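Local coordinates for protein GH26C (Muricauda sp. MAR_2010_75, PDB 6Q78) that probably hydrolyses internal beta-1,4-mannosidic linkages of mannans, as an endo-beta-mannanase of glycoside hydrolase family 26 built on a TIM barrel, at residues A[123-128]-A[132-137]; A[139-144]-A[204-209]; A[247-252]-A[284-289]; A[336-341]-A[346-351]; A[381-386]-A[391-396]. All blocks are in the same frame, centred on the assembly; numbering follows the deposited sequence.

Contact 1: A[123-128]-A[132-137]; sequences DLNDGT and WFFQQE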
# COMPACT_ATOMS: atom_id res chain seq x y z
N ASP A 123 20.55 0.88 7.03
CA ASP A 123 21.66 0.72 7.97
C ASP A 123 22.38 2.03 8.23
O ASP A 123 22.90 2.24 9.33
CB ASP A 123 22.69 -0.25 7.41
CG ASP A 123 22.23 -1.72 7.37
OD1 ASP A 123 21.21 -2.04 7.98
OD2 ASP A 123 22.95 -2.54 6.76
N LEU A 124 22.44 2.91 7.25
CA LEU A 124 23.22 4.13 7.42
C LEU A 124 22.39 5.31 7.93
O LEU A 124 22.94 6.40 8.08
CB LEU A 124 23.87 4.54 6.10
CG LEU A 124 24.89 3.54 5.58
CD1 LEU A 124 25.59 4.18 4.39
CD2 LEU A 124 25.89 3.17 6.66
N ASN A 125 21.14 5.09 8.30
CA ASN A 125 20.33 6.17 8.86
C ASN A 125 20.64 6.28 10.34
O ASN A 125 20.15 5.49 11.14
CB ASN A 125 18.86 5.84 8.64
CG ASN A 125 17.93 6.98 9.10
OD1 ASN A 125 18.31 7.79 9.99
ND2 ASN A 125 16.70 7.02 8.54
N ASP A 126 21.43 7.29 10.72
CA ASP A 126 21.86 7.51 12.09
C ASP A 126 20.98 8.51 12.83
O ASP A 126 21.28 8.86 13.99
CB ASP A 126 23.34 7.91 12.15
CG ASP A 126 23.63 9.23 11.48
OD1 ASP A 126 24.76 9.38 10.97
OD2 ASP A 126 22.78 10.13 11.50
N GLY A 127 19.91 8.99 12.21
CA GLY A 127 18.96 9.79 12.94
C GLY A 127 19.31 11.24 13.10
O GLY A 127 18.58 11.94 13.82
N THR A 128 20.37 11.74 12.46
CA THR A 128 20.83 13.09 12.74
C THR A 128 20.74 13.99 11.52
O THR A 128 20.67 13.51 10.38
CB THR A 128 22.27 13.11 13.27
OG1 THR A 128 23.19 12.79 12.19
CG2 THR A 128 22.44 12.12 14.40
N TRP A 132 21.66 11.96 5.11
CA TRP A 132 20.68 12.05 4.02
C TRP A 132 19.49 11.13 4.26
O TRP A 132 18.36 11.49 3.95
CB TRP A 132 21.37 11.74 2.67
CG TRP A 132 20.42 11.87 1.50
CD1 TRP A 132 19.99 13.04 0.92
CD2 TRP A 132 19.73 10.81 0.82
NE1 TRP A 132 19.10 12.78 -0.09
CE2 TRP A 132 18.93 11.41 -0.18
CE3 TRP A 132 19.71 9.42 0.97
CZ2 TRP A 132 18.13 10.66 -1.06
CZ3 TRP A 132 18.91 8.67 0.11
CH2 TRP A 132 18.11 9.31 -0.88
N PHE A 133 19.72 9.94 4.80
CA PHE A 133 18.61 9.03 5.03
C PHE A 133 17.67 9.58 6.09
O PHE A 133 16.45 9.48 5.93
CB PHE A 133 19.12 7.63 5.42
CG PHE A 133 19.94 6.99 4.36
CD1 PHE A 133 19.35 6.37 3.25
CD2 PHE A 133 21.32 7.06 4.44
CE1 PHE A 133 20.15 5.85 2.26
CE2 PHE A 133 22.11 6.49 3.43
CZ PHE A 133 21.50 5.92 2.36
N PHE A 134 18.22 10.21 7.14
CA PHE A 134 17.35 10.85 8.12
C PHE A 134 16.61 12.02 7.49
O PHE A 134 15.43 12.26 7.82
CB PHE A 134 18.15 11.30 9.36
CG PHE A 134 17.30 12.06 10.33
CD1 PHE A 134 17.44 13.42 10.48
CD2 PHE A 134 16.31 11.39 11.01
CE1 PHE A 134 16.62 14.12 11.36
CE2 PHE A 134 15.46 12.08 11.88
CZ PHE A 134 15.62 13.43 12.06
N GLN A 135 17.26 12.78 6.61
CA GLN A 135 16.55 13.86 5.92
C GLN A 135 15.37 13.30 5.14
O GLN A 135 14.28 13.93 5.11
CB GLN A 135 17.51 14.62 4.99
CG GLN A 135 18.55 15.40 5.76
CD GLN A 135 19.65 15.93 4.87
OE1 GLN A 135 19.52 15.90 3.64
NE2 GLN A 135 20.74 16.41 5.48
N GLN A 136 15.53 12.14 4.49
CA GLN A 136 14.39 11.53 3.78
C GLN A 136 13.31 11.11 4.76
O GLN A 136 12.12 11.33 4.50
CB GLN A 136 14.87 10.32 2.95
CG GLN A 136 15.91 10.73 1.86
CD GLN A 136 15.35 11.78 0.92
OE1 GLN A 136 14.41 11.51 0.17
NE2 GLN A 136 15.87 12.99 1.00
N GLU A 137 13.71 10.50 5.88
CA GLU A 137 12.77 10.10 6.93
C GLU A 137 11.95 11.30 7.40
O GLU A 137 10.72 11.21 7.55
CB GLU A 137 13.58 9.54 8.10
CG GLU A 137 12.75 9.33 9.34
CD GLU A 137 13.55 8.72 10.47
OE1 GLU A 137 14.48 7.95 10.18
OE2 GLU A 137 13.24 8.98 11.66
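Asn125 reaches across to Glu137 with its amide: Asn125 ND2 donates to Glu137 OE1 at 2.9 Å, bent at 140°, with the oxygen 29° out of the amide plane. Its CG lies anti to the backbone N (chi1 -175°), which swings the amide in towards the helix. Glu137 OE1 is shared with a salt bridge to Lys202 NZ, and Asn125 ND2 also bonds Phe119 O. Asn125 OD1 accepts from Gly127 N at 3.0 Å, an Asx turn. With an alanine here, Gly127 N is likely to lose its acceptor, and Glu137 OE1 and Phe119 O the amide that donates to them. A second Asx turn follows at once: Asp126 OD2 takes both Thr128 N and Thr128 OG1, the latter at 2.8 Å.

The packing is aromatic. Gly127 O stands 3.5 Å above the Phe134 ring plane, over its centre, and Asn125 OD1 sits at the ring edge, 3.6 Å from Phe134 CB. Further back, Phe133 CE2 meets Leu124 CB at 3.7 Å. Consecutive Asx turns shape the loop after strand 112-116, and the amide bond and the two phenylalanines join it to the first turns of helix 132-150, a beta-alpha connection of the TIM barrel.

Contact 2: A[139-144]-A[204-209]; sequences QIRDDV and ASFTKS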
# COMPACT_ATOMS: atom_id res chain seq x y z
N GLN A 139 11.36 14.15 5.78
CA GLN A 139 10.44 14.58 4.73
C GLN A 139 9.23 13.64 4.62
O GLN A 139 8.09 14.11 4.45
CB GLN A 139 11.17 14.65 3.38
CG GLN A 139 10.18 15.25 2.31
CD GLN A 139 9.73 16.68 2.68
OE1 GLN A 139 8.53 16.95 2.99
NE2 GLN A 139 10.68 17.59 2.67
N ILE A 140 9.44 12.32 4.74
CA ILE A 140 8.32 11.38 4.78
C ILE A 140 7.40 11.72 5.94
O ILE A 140 6.17 11.80 5.79
CB ILE A 140 8.83 9.94 4.87
CG1 ILE A 140 9.52 9.55 3.57
CG2 ILE A 140 7.64 8.99 5.15
CD1 ILE A 140 10.46 8.32 3.71
N ARG A 141 7.99 11.93 7.11
CA ARG A 141 7.17 12.23 8.30
C ARG A 141 6.33 13.51 8.08
O ARG A 141 5.11 13.52 8.33
CB ARG A 141 8.09 12.40 9.51
CG ARG A 141 7.34 12.62 10.82
CD ARG A 141 8.26 12.37 12.05
NE ARG A 141 7.49 12.56 13.29
CZ ARG A 141 7.22 13.77 13.76
NH1 ARG A 141 7.64 14.85 13.10
NH2 ARG A 141 6.51 13.93 14.88
N ASP A 142 6.95 14.56 7.52
CA ASP A 142 6.20 15.79 7.24
C ASP A 142 5.07 15.55 6.23
O ASP A 142 3.96 16.07 6.41
CB ASP A 142 7.14 16.84 6.69
CG ASP A 142 8.04 17.45 7.77
OD1 ASP A 142 7.86 17.16 8.98
OD2 ASP A 142 8.94 18.22 7.38
N ASP A 143 5.31 14.75 5.19
CA ASP A 143 4.27 14.50 4.18
C ASP A 143 3.13 13.67 4.77
O ASP A 143 1.95 13.92 4.47
CB ASP A 143 4.87 13.78 2.96
CG ASP A 143 5.74 14.68 2.10
OD1 ASP A 143 6.41 14.14 1.15
OD2 ASP A 143 5.79 15.89 2.35
N VAL A 144 3.46 12.69 5.63
CA VAL A 144 2.44 11.86 6.27
C VAL A 144 1.57 12.70 7.22
O VAL A 144 0.34 12.53 7.26
CB VAL A 144 3.12 10.68 6.97
CG1 VAL A 144 2.18 9.95 7.97
CG2 VAL A 144 3.59 9.67 5.91
N ALA A 204 8.58 0.89 14.63
CA ALA A 204 7.64 1.19 15.72
C ALA A 204 7.87 2.58 16.29
O ALA A 204 6.90 3.31 16.54
CB ALA A 204 7.78 0.13 16.82
N SER A 205 9.14 2.96 16.53
CA SER A 205 9.39 4.28 17.10
C SER A 205 8.98 5.37 16.12
O SER A 205 8.38 6.39 16.52
CB SER A 205 10.84 4.42 17.56
OG SER A 205 11.71 4.42 16.46
N PHE A 206 9.24 5.17 14.82
CA PHE A 206 8.78 6.16 13.85
C PHE A 206 7.26 6.23 13.86
O PHE A 206 6.67 7.33 13.86
CB PHE A 206 9.30 5.79 12.45
CG PHE A 206 8.83 6.73 11.37
CD1 PHE A 206 7.64 6.50 10.69
CD2 PHE A 206 9.56 7.87 11.06
CE1 PHE A 206 7.23 7.36 9.68
CE2 PHE A 206 9.13 8.75 10.07
CZ PHE A 206 7.98 8.50 9.39
N THR A 207 6.61 5.07 13.79
CA THR A 207 5.15 5.06 13.69
C THR A 207 4.49 5.69 14.93
O THR A 207 3.51 6.45 14.81
CB THR A 207 4.69 3.62 13.48
OG1 THR A 207 5.21 3.13 12.24
CG2 THR A 207 3.16 3.53 13.42
N LYS A 208 5.02 5.39 16.13
CA LYS A 208 4.43 5.96 17.34
C LYS A 208 4.76 7.43 17.51
O LYS A 208 4.19 8.07 18.41
CB LYS A 208 4.95 5.23 18.55
CG LYS A 208 4.46 3.83 18.68
CD LYS A 208 5.12 3.26 19.94
CE LYS A 208 4.70 1.91 20.22
NZ LYS A 208 5.36 1.55 21.52
N SER A 209 5.63 7.99 16.67
CA SER A 209 5.98 9.41 16.72
C SER A 209 5.04 10.25 15.88
O SER A 209 5.13 11.48 15.94
CB SER A 209 7.41 9.66 16.20
OG SER A 209 7.46 9.78 14.78
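Arg141 leaves helix 132-150 with its CB against the Phe206 ring, 3.8 Å from CE2 and 3.9 Å from CZ. CG lies anti to the backbone N (chi1 -176°), and the chain stays extended as far as NE, which carries the guanidinium past the ring towards Ser209. CD passes Ser209 OG at 3.8 Å. NE then donates to that hydroxyl at 3.2 Å, and NH2 to Ser209 O at 3.0 Å, the straighter bond of the two at 163°. Both oxygens lie close to the guanidinium plane, so the group grips the serine side-on with two nitrogens. This joins two neighbouring outer helices of the TIM barrel, 132-150 and 193-208, which flank strand 153-157. A leucine in place of Arg141 would probably keep some of the contact with Phe206 but leave Ser209 OG and O without these donors, and the helices without this polar link near the end of helix 193-208. Ser209 OG is itself held: it donates to Phe206 O at 2.7 Å, and Ser209 N reaches the same carbonyl, which orients the hydroxyl, leaving its oxygen to accept from NE. On the barrel side, Phe206 CZ approaches Ile140 CG2 at 4.3 Å, and both side chains rest on Phe156.

Contact 3: A[247-252]-A[284-289]; sequences QLWQFT and RYPGDD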
# COMPACT_ATOMS: atom_id res chain seq x y z
N GLN A 247 5.55 -17.70 8.86
CA GLN A 247 6.21 -17.47 10.15
C GLN A 247 6.74 -16.05 10.25
O GLN A 247 6.65 -15.41 11.30
CB GLN A 247 7.35 -18.47 10.33
CG GLN A 247 8.05 -18.35 11.67
CD GLN A 247 9.29 -19.25 11.79
OE1 GLN A 247 9.63 -20.00 10.88
NE2 GLN A 247 9.94 -19.17 12.95
N LEU A 248 7.35 -15.56 9.17
CA LEU A 248 7.84 -14.18 9.16
C LEU A 248 6.70 -13.19 9.38
O LEU A 248 6.80 -12.28 10.22
CB LEU A 248 8.53 -13.89 7.83
CG LEU A 248 8.90 -12.43 7.60
CD1 LEU A 248 9.89 -11.89 8.66
CD2 LEU A 248 9.46 -12.23 6.19
N TRP A 249 5.58 -13.39 8.67
CA TRP A 249 4.45 -12.48 8.82
C TRP A 249 3.91 -12.49 10.24
O TRP A 249 3.64 -11.43 10.82
CB TRP A 249 3.35 -12.86 7.83
CG TRP A 249 3.10 -11.79 6.80
CD1 TRP A 249 3.77 -11.63 5.62
CD2 TRP A 249 2.15 -10.70 6.85
NE1 TRP A 249 3.29 -10.55 4.93
CE2 TRP A 249 2.30 -9.96 5.67
CE3 TRP A 249 1.14 -10.31 7.77
CZ2 TRP A 249 1.51 -8.84 5.39
CZ3 TRP A 249 0.41 -9.22 7.50
CH2 TRP A 249 0.57 -8.52 6.31
N GLN A 250 3.71 -13.69 10.81
CA GLN A 250 3.11 -13.77 12.14
C GLN A 250 4.05 -13.20 13.19
O GLN A 250 3.61 -12.49 14.11
CB GLN A 250 2.69 -15.20 12.47
CG GLN A 250 1.60 -15.70 11.52
CD GLN A 250 1.20 -17.12 11.82
OE1 GLN A 250 1.89 -17.84 12.55
NE2 GLN A 250 0.07 -17.54 11.25
N PHE A 251 5.35 -13.51 13.09
CA PHE A 251 6.30 -12.91 14.00
C PHE A 251 6.26 -11.39 13.91
O PHE A 251 6.26 -10.70 14.94
CB PHE A 251 7.73 -13.38 13.72
CG PHE A 251 8.72 -12.64 14.53
CD1 PHE A 251 8.97 -13.03 15.84
CD2 PHE A 251 9.37 -11.53 14.01
CE1 PHE A 251 9.85 -12.31 16.62
CE2 PHE A 251 10.24 -10.80 14.79
CZ PHE A 251 10.48 -11.19 16.09
N THR A 252 6.19 -10.86 12.69
CA THR A 252 6.26 -9.42 12.50
C THR A 252 5.04 -8.73 13.09
O THR A 252 5.17 -7.71 13.79
CB THR A 252 6.38 -9.12 11.00
OG1 THR A 252 7.60 -9.70 10.53
CG2 THR A 252 6.44 -7.64 10.74
N ARG A 284 0.09 -18.33 0.63
CA ARG A 284 0.99 -17.86 1.67
C ARG A 284 0.32 -16.88 2.63
O ARG A 284 1.01 -16.09 3.29
CB ARG A 284 2.26 -17.25 1.06
CG ARG A 284 3.07 -18.29 0.32
CD ARG A 284 4.36 -17.77 -0.39
NE ARG A 284 5.00 -18.95 -0.97
CZ ARG A 284 6.26 -19.31 -0.81
NH1 ARG A 284 7.10 -18.55 -0.13
NH2 ARG A 284 6.67 -20.47 -1.33
N TYR A 285 -1.01 -16.90 2.69
CA TYR A 285 -1.75 -16.02 3.58
C TYR A 285 -1.55 -16.45 5.03
O TYR A 285 -1.67 -17.66 5.34
CB TYR A 285 -3.22 -16.09 3.18
CG TYR A 285 -4.20 -15.28 4.01
CD1 TYR A 285 -4.29 -13.90 3.87
CD2 TYR A 285 -5.05 -15.92 4.90
CE1 TYR A 285 -5.21 -13.17 4.63
CE2 TYR A 285 -5.97 -15.21 5.66
CZ TYR A 285 -6.04 -13.83 5.52
OH TYR A 285 -6.98 -13.11 6.25
N PRO A 286 -1.19 -15.53 5.92
CA PRO A 286 -0.84 -15.91 7.29
C PRO A 286 -2.01 -16.07 8.23
O PRO A 286 -1.80 -16.44 9.39
CB PRO A 286 0.07 -14.77 7.74
CG PRO A 286 -0.48 -13.59 7.01
CD PRO A 286 -0.81 -14.13 5.63
N GLY A 287 -3.24 -15.83 7.79
CA GLY A 287 -4.35 -16.05 8.69
C GLY A 287 -5.15 -14.81 8.95
O GLY A 287 -4.61 -13.70 8.97
N ASP A 288 -6.45 -15.00 9.22
CA ASP A 288 -7.35 -13.87 9.46
C ASP A 288 -6.97 -13.08 10.70
O ASP A 288 -7.32 -11.91 10.81
CB ASP A 288 -8.79 -14.38 9.63
CG ASP A 288 -9.41 -14.93 8.34
OD1 ASP A 288 -8.91 -14.66 7.24
OD2 ASP A 288 -10.45 -15.63 8.46
N ASP A 289 -6.30 -13.71 11.68
CA ASP A 289 -5.83 -12.97 12.86
C ASP A 289 -4.65 -12.04 12.57
O ASP A 289 -4.22 -11.31 13.48
CB ASP A 289 -5.41 -13.96 13.96
CG ASP A 289 -6.57 -14.74 14.51
OD1 ASP A 289 -6.33 -15.78 15.15
OD2 ASP A 289 -7.72 -14.32 14.30
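Pro286 packs its ring into the angle between Trp249 and Gln250, with a buried apolar side and a more open polar one. On the tight, apolar side, Pro286 CB lies 3.8 Å from Trp249 CB, and Pro286 CG rests 3.7 Å from Trp249 CE3, touching the benzo side of the indole near CD2 as well. Trp249 chi1 is -115°, well away from a staggered value, which suggests that its surroundings, Tyr245 among them, hold the indole there.

The looser side is more exposed and rests on one polar bond. Gln250 runs out extended beyond CG, which lies beside the backbone N, and its NE2 donates to Pro286 O at 2.9 Å and 156°. The oxygen sits in the amide plane of Gln250 and the nitrogen in the carbonyl plane of Pro286, so the bond also orients the amide. The aliphatic part touches more lightly, Gln250 CG standing 4.2 Å from Pro286 CB.

Beyond the proline, Tyr285 OH donates to Asp288 OD1 at 2.7 Å on its anti lone pair, and Arg327 forms a salt bridge to the same oxygen. Helix 242-259 thus has the loop before strand 293-298 against one flank, while Leu248 on the same helix packs on helices 176-186 and 193-208.

Contact 4: A[336-341]-A[346-351]; sequences TGYFVT and GAIPGF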
# COMPACT_ATOMS: atom_id res chain seq x y z
N THR A 336 -1.08 -0.05 -8.83
CA THR A 336 -1.42 -0.24 -10.23
C THR A 336 -0.90 0.95 -11.03
O THR A 336 -0.30 1.89 -10.48
CB THR A 336 -2.94 -0.43 -10.42
OG1 THR A 336 -3.21 -0.96 -11.72
CG2 THR A 336 -3.67 0.91 -10.21
N GLY A 337 -1.11 0.88 -12.34
CA GLY A 337 -0.68 1.95 -13.22
C GLY A 337 -0.21 1.40 -14.54
O GLY A 337 0.06 0.20 -14.70
N TYR A 338 -0.16 2.28 -15.52
CA TYR A 338 0.49 2.02 -16.81
C TYR A 338 1.50 3.14 -16.99
O TYR A 338 1.12 4.31 -17.12
CB TYR A 338 -0.51 2.01 -17.97
CG TYR A 338 0.21 1.80 -19.28
CD1 TYR A 338 0.77 0.58 -19.58
CD2 TYR A 338 0.33 2.83 -20.22
CE1 TYR A 338 1.46 0.38 -20.76
CE2 TYR A 338 1.01 2.62 -21.42
CZ TYR A 338 1.57 1.39 -21.66
OH TYR A 338 2.26 1.16 -22.84
N PHE A 339 2.78 2.79 -16.97
CA PHE A 339 3.84 3.80 -17.00
C PHE A 339 4.08 4.28 -18.43
O PHE A 339 4.29 3.47 -19.35
CB PHE A 339 5.14 3.23 -16.44
CG PHE A 339 5.11 2.90 -14.98
CD1 PHE A 339 5.26 3.88 -14.02
CD2 PHE A 339 4.99 1.58 -14.56
CE1 PHE A 339 5.27 3.56 -12.66
CE2 PHE A 339 4.98 1.25 -13.22
CZ PHE A 339 5.12 2.25 -12.26
N VAL A 340 4.08 5.61 -18.61
CA VAL A 340 4.28 6.25 -19.90
C VAL A 340 5.59 7.02 -19.85
O VAL A 340 5.79 7.85 -18.96
CB VAL A 340 3.12 7.20 -20.24
CG1 VAL A 340 3.39 7.95 -21.54
CG2 VAL A 340 1.81 6.43 -20.34
N THR A 341 6.46 6.76 -20.83
CA THR A 341 7.67 7.56 -21.07
C THR A 341 7.61 7.95 -22.54
O THR A 341 7.73 7.10 -23.41
CB THR A 341 8.91 6.72 -20.75
OG1 THR A 341 8.82 6.20 -19.42
CG2 THR A 341 10.19 7.56 -20.86
N GLY A 346 3.67 5.43 -25.68
CA GLY A 346 2.60 6.39 -25.58
C GLY A 346 1.50 5.89 -24.64
O GLY A 346 1.53 4.75 -24.15
N ALA A 347 0.54 6.77 -24.39
CA ALA A 347 -0.60 6.42 -23.55
C ALA A 347 -1.49 5.40 -24.26
O ALA A 347 -1.53 5.33 -25.49
CB ALA A 347 -1.43 7.67 -23.24
N ILE A 348 -2.19 4.59 -23.47
CA ILE A 348 -3.19 3.65 -23.97
C ILE A 348 -4.52 4.39 -24.07
O ILE A 348 -5.01 4.87 -23.04
CB ILE A 348 -3.32 2.43 -23.06
CG1 ILE A 348 -2.07 1.56 -23.13
CG2 ILE A 348 -4.58 1.62 -23.42
CD1 ILE A 348 -2.01 0.54 -22.01
N PRO A 349 -5.12 4.50 -25.24
CA PRO A 349 -6.39 5.24 -25.34
C PRO A 349 -7.46 4.68 -24.40
O PRO A 349 -7.70 3.47 -24.37
CB PRO A 349 -6.79 5.09 -26.81
CG PRO A 349 -5.48 4.88 -27.53
CD PRO A 349 -4.58 4.13 -26.56
N GLY A 350 -8.08 5.58 -23.63
CA GLY A 350 -9.11 5.17 -22.69
C GLY A 350 -8.63 4.31 -21.55
O GLY A 350 -9.44 3.64 -20.91
N PHE A 351 -7.32 4.31 -21.26
CA PHE A 351 -6.81 3.47 -20.18
C PHE A 351 -7.59 3.64 -18.88
O PHE A 351 -8.00 2.66 -18.25
CB PHE A 351 -5.33 3.74 -19.90
CG PHE A 351 -4.84 2.97 -18.73
CD1 PHE A 351 -4.69 1.59 -18.82
CD2 PHE A 351 -4.63 3.58 -17.50
CE1 PHE A 351 -4.31 0.84 -17.72
CE2 PHE A 351 -4.24 2.84 -16.39
CZ PHE A 351 -4.08 1.45 -16.50
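Tyr338 lays one face of its ring under the tip of Ile348: Ile348 CD1 stands 3.5 Å from the Tyr338 ring centroid and only 1° off the normal, a nearly ideal CH-pi contact. Tyr338 CG is anti to the backbone N (chi1 177°), which extends the ring across to Ile348. Ile348 CG1 carries the overlap towards the phenol end, 3.7 Å from Tyr338 CE2. At the ring edge, near its plane, Gly346 O approaches the same CE2 at 3.5 Å. The hydroxyl is hydrogen-bonded to Asn304 OD1 and Asn345 ND2.

Tyr338 CB in turn sits over a face of Phe351, 4.0 Å from the centroid; alongside, Val340 CG2 lies 4.0 Å from Ala347 CA. A type II turn from Ile348 to Phe351 brings Phe351 back to Tyr338, with Gly350 at the N-cap position of helix 351-361. The arrangement is a beta-alpha loop of the TIM barrel after strand 330-336, the seventh of the barrel, whose end carries the nucleophile in related clan GH-A enzymes.

Contact 5: A[381-386]-A[391-396]; sequences CTPVPG and NDFMEF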
# COMPACT_ATOMS: atom_id res chain seq x y z
N CYS A 381 2.63 7.76 -14.35
CA CYS A 381 1.44 6.93 -14.44
C CYS A 381 0.18 7.67 -14.06
O CYS A 381 -0.90 7.08 -14.14
CB CYS A 381 1.59 5.62 -13.65
SG CYS A 381 1.68 5.85 -11.86
N THR A 382 0.28 8.93 -13.63
CA THR A 382 -0.88 9.81 -13.65
C THR A 382 -0.47 11.08 -14.38
O THR A 382 0.65 11.57 -14.21
CB THR A 382 -1.37 10.16 -12.22
OG1 THR A 382 -0.33 10.85 -11.49
CG2 THR A 382 -1.86 8.91 -11.46
N PRO A 383 -1.35 11.62 -15.24
CA PRO A 383 -0.94 12.72 -16.11
C PRO A 383 -1.05 14.07 -15.41
O PRO A 383 -1.68 14.22 -14.36
CB PRO A 383 -1.96 12.65 -17.25
CG PRO A 383 -3.21 12.15 -16.57
CD PRO A 383 -2.67 11.07 -15.59
N VAL A 384 -0.37 15.05 -16.01
CA VAL A 384 -0.57 16.45 -15.65
C VAL A 384 -1.10 17.14 -16.90
O VAL A 384 -1.06 16.54 -17.99
CB VAL A 384 0.71 17.10 -15.09
CG1 VAL A 384 1.17 16.40 -13.78
CG2 VAL A 384 1.80 17.16 -16.14
N PRO A 385 -1.58 18.36 -16.80
CA PRO A 385 -2.22 18.96 -17.97
C PRO A 385 -1.30 19.08 -19.19
O PRO A 385 -0.16 19.44 -19.09
CB PRO A 385 -2.71 20.32 -17.44
CG PRO A 385 -2.96 20.06 -15.98
CD PRO A 385 -1.80 19.18 -15.59
N GLY A 386 -1.87 18.77 -20.33
CA GLY A 386 -1.15 18.79 -21.59
C GLY A 386 -0.52 17.46 -21.96
O GLY A 386 -0.03 17.32 -23.04
N ASN A 391 -7.25 13.98 -20.39
CA ASN A 391 -8.71 14.01 -20.43
C ASN A 391 -9.33 12.71 -19.94
O ASN A 391 -10.33 12.70 -19.27
CB ASN A 391 -9.23 14.41 -21.82
CG ASN A 391 -10.74 14.62 -21.83
OD1 ASN A 391 -11.47 13.82 -22.36
ND2 ASN A 391 -11.19 15.70 -21.19
N ASP A 392 -8.70 11.60 -20.31
CA ASP A 392 -9.15 10.28 -19.90
C ASP A 392 -9.09 10.19 -18.36
O ASP A 392 -9.99 9.72 -17.75
CB ASP A 392 -8.26 9.23 -20.59
CG ASP A 392 -8.53 7.81 -20.13
OD1 ASP A 392 -9.66 7.47 -19.85
OD2 ASP A 392 -7.55 7.08 -20.08
N PHE A 393 -8.02 10.70 -17.78
CA PHE A 393 -7.90 10.69 -16.33
C PHE A 393 -8.98 11.55 -15.69
O PHE A 393 -9.52 11.20 -14.68
CB PHE A 393 -6.52 11.17 -15.92
CG PHE A 393 -6.20 10.97 -14.46
CD1 PHE A 393 -5.89 9.74 -14.00
CD2 PHE A 393 -6.19 12.01 -13.59
CE1 PHE A 393 -5.56 9.53 -12.67
CE2 PHE A 393 -5.89 11.83 -12.27
CZ PHE A 393 -5.56 10.58 -11.80
N MET A 394 -9.30 12.69 -16.29
CA MET A 394 -10.34 13.55 -15.75
C MET A 394 -11.68 12.86 -15.77
O MET A 394 -12.45 12.97 -14.86
CB MET A 394 -10.42 14.85 -16.54
CG MET A 394 -9.24 15.75 -16.34
SD MET A 394 -9.06 16.39 -14.65
CE MET A 394 -10.73 16.62 -14.10
N GLU A 395 -11.96 12.15 -16.84
CA GLU A 395 -13.19 11.42 -16.93
C GLU A 395 -13.26 10.34 -15.86
O GLU A 395 -14.27 10.17 -15.23
CB GLU A 395 -13.40 10.83 -18.34
CG GLU A 395 -14.74 10.14 -18.47
CD GLU A 395 -15.04 9.64 -19.86
OE1 GLU A 395 -14.18 9.75 -20.74
OE2 GLU A 395 -16.13 9.12 -20.01
N PHE A 396 -12.14 9.65 -15.65
CA PHE A 396 -12.07 8.62 -14.62
C PHE A 396 -12.32 9.20 -13.23
O PHE A 396 -13.16 8.68 -12.49
CB PHE A 396 -10.71 7.92 -14.73
CG PHE A 396 -10.28 7.13 -13.51
CD1 PHE A 396 -10.99 6.01 -13.10
CD2 PHE A 396 -9.13 7.48 -12.82
CE1 PHE A 396 -10.58 5.27 -11.99
CE2 PHE A 396 -8.70 6.74 -11.71
CZ PHE A 396 -9.43 5.62 -11.31
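Thr382 OG1 is hydrogen-bonded to Gln85 OE1 on barrel strand 81-86, which probably steadies the rotamer that turns the methyl to Phe393. With OG1 set between the backbone N and the carbonyl carbon (chi1 60°), CG2 is left on the side of the helix, 3.9 Å from Phe393 CE1 and 4.1 Å from CZ.

The next residue does most of the packing. Pro383 lies across the inner half of Phe393: its CG comes to 3.5 Å from Phe393 CB, while its CD stands over one face of the ring, 4.1 Å from the centroid and 26° off the normal. That is a CH-pi contact displaced towards the rim, at the CG–CD1 side. So the methyl of Thr382 meets the far end of the ring and Pro383 meets its root, and together they follow the length of the side chain.

Other parts of the fold take up the rest of Phe393. Phe352 meets it edge-to-face, Phe372 touches it from strand 369-372, and Met105 and Thr106 reach it from helix 101-106. Next door, Asp392 bonds Phe352 N and Thr353 OG1 on helix 351-361. The contact therefore closes the long beta-alpha loop after strand 369-372 onto helix 390-397, the last beta-alpha unit of the TIM barrel.

Overall arrangement
Contacts 1 to 5 follow one another along the chain, each closing before the next opens, and all sit on the connections and helices around one parallel barrel. Contacts 1 and 2 share helix 132-150; their centres are 13 Å apart and they touch where Glu137 CG packs on Phe206 CE2. Contact 3 lies further round, its centre about 24 Å from that of contact 2. Contacts 4 and 5 form a second pair, with centres 10 Å apart, on the opposite side of the chain's centre from contact 3. They belong to the seventh and eighth beta-alpha units and meet where Asp392 of helix 390-397 reaches the start of helix 351-361, which ties the two units together.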